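Local coordinates for protein GNA33 (Neisseria gonorrhoeae FA 1090, PDB 2G5D) that probably cleaves the glycosidic bond between MurNAc and GlcNAc in peptidoglycan as an exolytic transglycosylase, leaving a 1,6-anhydro bond in MurNAc, at residues C82-A85 and F86-P89. Numbering follows the deposited sequence.
Sequences CAQA and FQTP
The backbone carbonyl of Gln-84 is gripped twice from further along the chain. The hydroxyl OG1 of Thr-88 donates to Gln-84 O at 2.6 Å, coming in above the carbonyl plane, and the amide N of Gln-87 adds a weak bond of 3.0 Å to that same oxygen. Thr-88 OG1, beside its own backbone N (chi1 -53°) and anti to the carbonyl carbon, is directed back at the carbonyl of Gln-84. A water bridges the two side chains, donating to Thr-88 OG1 (2.8 Å) and accepting from Gln-84 NE2 (3.1 Å). A bend at chi2 (61°) brings the Gln-84 amide round toward the residues that follow; its OE1 accepts the backbone N-H of Arg-23, and NE2 also makes a weak bond to Asp-22. The Gln-87 amide crosses it almost perpendicularly. One residue earlier, Ala-83 O accepts Phe-86 N at 3.1 Å. The i+4 bonds, Phe-86 N to Cys-82 O and Gln-87 N to Ala-83 O, are long and weak, and Thr-88 N to Ala-85 O adds another weak i+3 bond. The Phe-86 ring presents its edge to Cys-82 O, with CD1 3.4 Å from that oxygen. The disulfide from Cys-82 to Cys-69 ties helix 79-86 to helix 58-72, whose Arg-66 binds the carbonyls of Ala-85 and Thr-88. This is a helix C-terminus passing from alpha toward 3-10 hydrogen bonding, with a threonine hydroxyl bonded to a last-turn carbonyl, before the loop to helix 92-102.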
loop_
_atom_site.group_PDB
_atom_site.type_symbol
_atom_site.label_atom_id
_atom_site.label_comp_id
_atom_site.label_asym_id
_atom_site.label_seq_id
_atom_site.Cartn_x
_atom_site.Cartn_y
_atom_site.Cartn_z
ATOM N N CYS A 82 -2.865 -10.538 20.501
ATOM C CA CYS A 82 -4.119 -10.285 19.768
ATOM C C CYS A 82 -5.388 -10.561 20.585
ATOM O O CYS A 82 -6.337 -9.773 20.545
ATOM C CB CYS A 82 -4.122 -11.008 18.426
ATOM S SG CYS A 82 -3.137 -10.124 17.195
ATOM N N ALA A 83 -5.402 -11.670 21.328
ATOM C CA ALA A 83 -6.502 -11.952 22.244
ATOM C C ALA A 83 -6.621 -10.843 23.297
ATOM O O ALA A 83 -7.716 -10.328 23.555
ATOM C CB ALA A 83 -6.326 -13.320 22.911
ATOM N N GLN A 84 -5.486 -10.463 23.875
ATOM C CA GLN A 84 -5.460 -9.469 24.952
ATOM C C GLN A 84 -5.873 -8.072 24.465
ATOM O O GLN A 84 -6.496 -7.313 25.212
ATOM C CB GLN A 84 -4.069 -9.413 25.584
ATOM C CG GLN A 84 -4.016 -8.613 26.884
ATOM C CD GLN A 84 -4.927 -9.201 27.961
ATOM O OE1 GLN A 84 -5.144 -10.409 28.005
ATOM N NE2 GLN A 84 -5.455 -8.347 28.834
ATOM N N ALA A 85 -5.496 -7.746 23.222
ATOM C CA ALA A 85 -5.919 -6.513 22.563
ATOM C C ALA A 85 -7.447 -6.380 22.580
ATOM O O ALA A 85 -7.952 -5.282 22.712
ATOM C CB ALA A 85 -5.381 -6.430 21.114
ATOM N N PHE A 86 -8.167 -7.499 22.475
ATOM C CA PHE A 86 -9.633 -7.473 22.455
ATOM C C PHE A 86 -10.270 -7.452 23.848
ATOM O O PHE A 86 -11.439 -7.124 23.994
ATOM C CB PHE A 86 -10.199 -8.592 21.555
ATOM C CG PHE A 86 -10.242 -8.213 20.102
ATOM C CD1 PHE A 86 -9.094 -8.302 19.306
ATOM C CD2 PHE A 86 -11.414 -7.708 19.543
ATOM C CE1 PHE A 86 -9.119 -7.917 17.946
ATOM C CE2 PHE A 86 -11.460 -7.309 18.177
ATOM C CZ PHE A 86 -10.308 -7.421 17.379
ATOM N N GLN A 87 -9.476 -7.767 24.866
ATOM C CA GLN A 87 -9.887 -7.624 26.257
ATOM C C GLN A 87 -9.391 -6.304 26.892
ATOM O O GLN A 87 -9.548 -6.090 28.084
ATOM C CB GLN A 87 -9.438 -8.860 27.055
ATOM C CG GLN A 87 -10.221 -10.127 26.661
ATOM C CD GLN A 87 -9.643 -11.422 27.226
ATOM O OE1 GLN A 87 -10.265 -12.488 27.101
ATOM N NE2 GLN A 87 -8.447 -11.346 27.836
ATOM N N THR A 88 -8.807 -5.427 26.070
ATOM C CA THR A 88 -8.348 -4.110 26.474
ATOM C C THR A 88 -9.332 -2.994 26.027
ATOM O O THR A 88 -9.648 -2.902 24.846
ATOM C CB THR A 88 -6.963 -3.850 25.862
ATOM O OG1 THR A 88 -6.091 -4.941 26.195
ATOM C CG2 THR A 88 -6.379 -2.523 26.351
ATOM N N PRO A 89 -9.827 -2.149 26.976
ATOM C CA PRO A 89 -10.741 -1.072 26.578
ATOM C C PRO A 89 -10.139 -0.110 25.551
ATOM O O PRO A 89 -8.934 0.169 25.588
ATOM C CB PRO A 89 -11.002 -0.315 27.905
ATOM C CG PRO A 89 -10.720 -1.302 28.954
ATOM C CD PRO A 89 -9.573 -2.132 28.428
HETATM O O HOH W 1 -4.954 -5.250 28.777
#